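Local coordinates for protein copper induced nitroreductase D (Lactococcus lactis, PDB 4BN7) that probably acts as an FMN-dependent oxidoreductase of the nitroreductase family, binding flavin mononucleotide, at residues A[65-70]-A[150-155]. Sequence-based numbering, arbitrary orientation.
With FMN (flavin mononucleotide), chain B; RLM (2,6-bis(chloranyl)-4-[(4-hydroxyphenyl)amino]phenol), chain C.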
ATOM      1  N   PRO A  65       2.108  23.641  18.234  1.00 34.41           N
ATOM      2  CA  PRO A  65       2.453  25.001  17.797  1.00 38.71           C
ATOM      3  C   PRO A  65       2.286  25.217  16.291  1.00 38.50           C
ATOM      4  O   PRO A  65       1.797  26.267  15.881  1.00 34.98           O
ATOM      5  CB  PRO A  65       3.932  25.134  18.176  1.00 44.98           C
ATOM      6  CG  PRO A  65       4.164  24.124  19.217  1.00 42.35           C
ATOM      7  CD  PRO A  65       3.224  22.996  18.948  1.00 31.77           C
ATOM      8  N   GLU A  66       2.699  24.246  15.479  1.00 30.56           N
ATOM      9  CA  GLU A  66       2.589  24.393  14.031  1.00 31.23           C
ATOM     10  C   GLU A  66       1.127  24.595  13.650  1.00 35.08           C
ATOM     11  O   GLU A  66       0.800  25.468  12.841  1.00 34.64           O
ATOM     12  CB  GLU A  66       3.172  23.177  13.306  1.00 29.07           C
ATOM     13  CG  GLU A  66       4.698  23.095  13.337  1.00 33.74           C
ATOM     14  CD  GLU A  66       5.362  24.084  12.400  1.00 38.94           C
ATOM     15  OE1 GLU A  66       4.639  24.825  11.701  1.00 34.81           O
ATOM     16  OE2 GLU A  66       6.611  24.122  12.359  1.00 47.58           O
ATOM     17  N   LEU A  67       0.251  23.797  14.253  1.00 31.53           N
ATOM     18  CA  LEU A  67      -1.186  23.910  14.017  1.00 39.19           C
ATOM     19  C   LEU A  67      -1.726  25.266  14.470  1.00 37.35           C
ATOM     20  O   LEU A  67      -2.422  25.955  13.723  1.00 40.70           O
ATOM     21  CB  LEU A  67      -1.925  22.793  14.754  1.00 45.27           C
ATOM     22  CG  LEU A  67      -2.834  21.883  13.929  1.00 46.55           C
ATOM     23  CD1 LEU A  67      -2.174  21.448  12.635  1.00 48.46           C
ATOM     24  CD2 LEU A  67      -3.208  20.667  14.760  1.00 45.72           C
ATOM     25  N   LYS A  68      -1.408  25.645  15.701  1.00 36.01           N
ATOM     26  CA  LYS A  68      -1.869  26.915  16.244  1.00 41.12           C
ATOM     27  C   LYS A  68      -1.430  28.076  15.359  1.00 50.32           C
ATOM     28  O   LYS A  68      -2.210  28.993  15.092  1.00 48.25           O
ATOM     29  CB  LYS A  68      -1.340  27.113  17.667  1.00 43.50           C
ATOM     30  CG  LYS A  68      -1.710  28.453  18.286  1.00 50.65           C
ATOM     31  CD  LYS A  68      -1.218  28.552  19.722  1.00 57.36           C
ATOM     32  CE  LYS A  68      -1.516  29.916  20.327  1.00 67.02           C
ATOM     33  NZ  LYS A  68      -0.613  30.975  19.796  1.00 76.84           N
ATOM     34  N   ALA A  69      -0.183  28.035  14.902  1.00 40.16           N
ATOM     35  CA  ALA A  69       0.356  29.120  14.087  1.00 42.67           C
ATOM     36  C   ALA A  69      -0.320  29.135  12.721  1.00 53.18           C
ATOM     37  O   ALA A  69      -0.611  30.199  12.174  1.00 58.03           O
ATOM     38  CB  ALA A  69       1.865  28.982  13.941  1.00 46.32           C
ATOM     39  N   ALA A  70      -0.579  27.950  12.180  1.00 51.59           N
ATOM     40  CA  ALA A  70      -1.268  27.829  10.901  1.00 50.42           C
ATOM     41  C   ALA A  70      -2.688  28.385  10.997  1.00 57.61           C
ATOM     42  O   ALA A  70      -3.102  29.204  10.175  1.00 57.91           O
ATOM     43  CB  ALA A  70      -1.296  26.378  10.455  1.00 45.73           C
ATOM     44  N   GLN A 150      -2.270   9.435  10.737  1.00 11.91           N
ATOM     45  CA  GLN A 150      -2.507  10.866  10.627  1.00 13.29           C
ATOM     46  C   GLN A 150      -1.649  11.487   9.531  1.00 13.17           C
ATOM     47  O   GLN A 150      -0.664  10.885   9.080  1.00 14.64           O
ATOM     48  CB  GLN A 150      -2.204  11.561  11.956  1.00 14.76           C
ATOM     49  CG  GLN A 150      -3.071  11.091  13.109  1.00 16.27           C
ATOM     50  CD  GLN A 150      -4.545  11.135  12.767  1.00 18.74           C
ATOM     51  OE1 GLN A 150      -5.022  12.093  12.159  1.00 19.97           O
ATOM     52  NE2 GLN A 150      -5.271  10.087  13.136  1.00 19.59           N
ATOM     53  N   HIS A 151      -2.024  12.697   9.116  1.00 16.85           N
ATOM     54  CA  HIS A 151      -1.295  13.404   8.070  1.00 18.64           C
ATOM     55  C   HIS A 151      -1.113  14.883   8.376  1.00 21.43           C
ATOM     56  O   HIS A 151      -1.823  15.739   7.845  1.00 21.28           O
ATOM     57  CB  HIS A 151      -1.989  13.204   6.724  1.00 15.61           C
ATOM     58  CG  HIS A 151      -1.973  11.783   6.272  1.00 15.38           C
ATOM     59  ND1 HIS A 151      -2.961  10.882   6.609  1.00 18.60           N
ATOM     60  CD2 HIS A 151      -1.059  11.089   5.555  1.00 15.70           C
ATOM     61  CE1 HIS A 151      -2.667   9.700   6.097  1.00 18.31           C
ATOM     62  NE2 HIS A 151      -1.516   9.799   5.455  1.00 17.61           N
ATOM     63  N   TYR A 152      -0.145  15.177   9.235  1.00 15.95           N
ATOM     64  CA  TYR A 152       0.191  16.558   9.570  1.00 16.98           C
ATOM     65  C   TYR A 152       1.373  17.058   8.745  1.00 22.10           C
ATOM     66  O   TYR A 152       1.902  18.145   8.987  1.00 20.30           O
ATOM     67  CB  TYR A 152       0.458  16.695  11.065  1.00 17.45           C
ATOM     68  CG  TYR A 152      -0.811  16.581  11.867  1.00 19.09           C
ATOM     69  CD1 TYR A 152      -1.707  17.635  11.921  1.00 25.30           C
ATOM     70  CD2 TYR A 152      -1.133  15.413  12.542  1.00 19.06           C
ATOM     71  CE1 TYR A 152      -2.882  17.538  12.635  1.00 28.97           C
ATOM     72  CE2 TYR A 152      -2.309  15.310  13.266  1.00 20.32           C
ATOM     73  CZ  TYR A 152      -3.181  16.372  13.299  1.00 24.85           C
ATOM     74  OH  TYR A 152      -4.355  16.285  14.021  1.00 30.74           O
ATOM     75  N   ASN A 153       1.781  16.246   7.778  1.00 16.90           N
ATOM     76  CA  ASN A 153       2.630  16.695   6.685  1.00 16.73           C
ATOM     77  C   ASN A 153       1.769  17.479   5.701  1.00 22.17           C
ATOM     78  O   ASN A 153       0.591  17.156   5.525  1.00 21.52           O
ATOM     79  CB  ASN A 153       3.246  15.493   5.976  1.00 17.44           C
ATOM     80  CG  ASN A 153       2.210  14.459   5.574  1.00 15.39           C
ATOM     81  OD1 ASN A 153       1.652  13.768   6.424  1.00 19.59           O
ATOM     82  ND2 ASN A 153       1.957  14.339   4.273  1.00 16.65           N
ATOM     83  N   PRO A 154       2.346  18.494   5.034  1.00 19.51           N
ATOM     84  CA  PRO A 154       3.739  18.954   5.072  1.00 20.22           C
ATOM     85  C   PRO A 154       4.027  19.977   6.169  1.00 21.55           C
ATOM     86  O   PRO A 154       5.147  20.475   6.246  1.00 23.34           O
ATOM     87  CB  PRO A 154       3.896  19.642   3.716  1.00 24.71           C
ATOM     88  CG  PRO A 154       2.548  20.228   3.467  1.00 24.12           C
ATOM     89  CD  PRO A 154       1.565  19.224   4.018  1.00 27.21           C
ATOM     90  N   LEU A 155       3.030  20.291   6.990  1.00 20.87           N
ATOM     91  CA  LEU A 155       3.147  21.362   7.975  1.00 23.20           C
ATOM     92  C   LEU A 155       4.295  21.156   8.970  1.00 22.05           C
ATOM     93  O   LEU A 155       4.991  22.109   9.316  1.00 23.71           O
ATOM     94  CB  LEU A 155       1.821  21.506   8.727  1.00 25.54           C
ATOM     95  CG  LEU A 155       1.739  22.549   9.841  1.00 39.71           C
ATOM     96  CD1 LEU A 155       1.814  23.969   9.292  1.00 43.80           C
ATOM     97  CD2 LEU A 155       0.457  22.347  10.636  1.00 44.41           C
TER
HETATM   98  N1  FMN B 504      -7.539   8.429   9.573  1.00 15.43           N
HETATM   99  C2  FMN B 504      -7.354   9.698  10.356  1.00 23.87           C
HETATM  100  O2  FMN B 504      -7.806   9.777  11.455  1.00 21.59           O
HETATM  101  N3  FMN B 504      -6.628  10.782   9.753  1.00 18.17           N
HETATM  102  C4  FMN B 504      -6.112  10.689   8.483  1.00 22.55           C
HETATM  103  O4  FMN B 504      -5.440  11.559   8.039  1.00 21.61           O
HETATM  104  C4A FMN B 504      -6.295   9.452   7.718  1.00 20.91           C
HETATM  105  N5  FMN B 504      -5.843   9.337   6.531  1.00 18.57           N
HETATM  106  C5A FMN B 504      -5.752   7.964   5.914  1.00 16.87           C
HETATM  107  C6  FMN B 504      -4.916   7.755   4.662  1.00 17.75           C
HETATM  108  C7  FMN B 504      -4.819   6.547   4.130  1.00 14.93           C
HETATM  109  C7M FMN B 504      -4.007   6.311   2.861  1.00 15.65           C
HETATM  110  C8  FMN B 504      -5.552   5.367   4.780  1.00 14.45           C
HETATM  111  C8M FMN B 504      -5.397   3.968   4.194  1.00 18.67           C
HETATM  112  C9  FMN B 504      -6.289   5.552   5.863  1.00 13.16           C
HETATM  113  C9A FMN B 504      -6.413   6.931   6.474  1.00 12.41           C
HETATM  114  N10 FMN B 504      -7.219   7.135   7.652  1.00 15.48           N
HETATM  115  C10 FMN B 504      -7.050   8.322   8.353  1.00 20.33           C
HETATM  116  C1' FMN B 504      -7.924   6.035   8.283  1.00 11.77           C
HETATM  117  C2' FMN B 504      -9.123   5.620   7.438  1.00 13.72           C
HETATM  118  O2' FMN B 504     -10.163   6.540   7.613  1.00 16.78           O
HETATM  119  C3' FMN B 504      -9.555   4.228   7.898  1.00 13.89           C
HETATM  120  O3' FMN B 504      -8.508   3.348   7.568  1.00 11.88           O
HETATM  121  C4' FMN B 504     -10.873   3.831   7.225  1.00 14.05           C
HETATM  122  O4' FMN B 504     -11.925   4.635   7.701  1.00 13.29           O
HETATM  123  C5' FMN B 504     -11.228   2.377   7.519  1.00 11.57           C
HETATM  124  O5' FMN B 504     -11.339   2.210   8.904  1.00 11.68           O
HETATM  125  P   FMN B 504     -10.352   1.113   9.635  1.00 13.55           P
HETATM  126  O1P FMN B 504     -10.424  -0.157   8.884  1.00 14.88           O
HETATM  127  O2P FMN B 504      -8.825   1.690   9.580  1.00 12.82           O
HETATM  128  O3P FMN B 504     -10.889   0.984  11.162  1.00 13.31           O
HETATM  129  CAI RLM C1203      -9.794  12.025   8.851  1.00 51.28           C
HETATM  130  CAN RLM C1203     -10.017  10.748   8.360  1.00 42.48           C
HETATM  131 CLC  RLM C1203     -11.025   9.613   9.190  1.00 45.66          CL
HETATM  132  CAP RLM C1203      -9.412  10.355   7.183  1.00 37.90           C
HETATM  133  OAA RLM C1203      -9.651   9.103   6.696  1.00 30.59           O
HETATM  134  CAO RLM C1203      -8.611  11.212   6.458  1.00 43.34           C
HETATM  135 CLD  RLM C1203      -7.911  10.628   4.982  1.00 43.26          CL
HETATM  136  CAJ RLM C1203      -8.383  12.491   6.937  1.00 53.17           C
HETATM  137  CAQ RLM C1203      -8.966  12.891   8.141  1.00 64.55           C
HETATM  138  NAK RLM C1203      -8.764  14.217   8.642  1.00 79.97           N
HETATM  139  CAM RLM C1203      -7.466  14.768   8.892  1.00 93.64           C
HETATM  140  CAG RLM C1203      -7.091  15.057  10.195  1.00101.00           C
HETATM  141  CAE RLM C1203      -5.844  15.604  10.449  1.00105.30           C
HETATM  142  CAL RLM C1203      -4.975  15.868   9.401  1.00106.58           C
HETATM  143  OAB RLM C1203      -3.736  16.411   9.657  1.00109.15           O
HETATM  144  CAF RLM C1203      -5.353  15.586   8.096  1.00102.94           C
HETATM  145  CAH RLM C1203      -6.602  15.040   7.841  1.00 98.46           C
HETATM  146  O   HOH W   1       7.607  22.555  10.307  1.00 20.19           O
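Leu155 reaches from the segment 150-155 to one side of helix 65-70, wedged between the side chains of Glu66, Leu67 and Ala70. Its CB points at the helix, and a chi1 of 178° sets CG opposite the backbone N, where it lies 3.8 Å from Glu66 CB. From there the two methyls part. CD1 lies near Glu66 OE1 and 4.1 Å from Ala70 CB, one turn along the helix, whereas CD2 presses on Leu67 CD1 at 3.4 Å, a close fit for two methyl groups. Glu66 runs past Leu155 in the opposite sense, and a water 2.8 Å from both Glu66 OE2 and Leu155 O bridges its carboxylate to the loop backbone. No direct hydrogen bond joins the segments.

The other methyl of Leu67, CD2, approaches the Tyr152 ring obliquely, 3.8 Å from CE1. One face of that ring carries the phenol oxygen OAB of the bound RLM, 3.2 Å above the ring plane and offset toward its rim; OAB donates to His151 O (2.7 Å). Were Tyr152 replaced by an alanine, the RLM hydroxyl OAB would probably lose the ring face it lies over, and Leu67 CD2 its neighbour across the contact. One residue earlier, His151 ND1 donates almost straight to FMN O4 (174°), and Gln150 NE2 donates to FMN O2. The contact thus joins the C-terminal part of helix 52-72 to the end of strand 145-150 and the loop that follows it, where Gln150 and His151 bind FMN, with Leu88 of helix 87-92 touching both Leu67 and Tyr152.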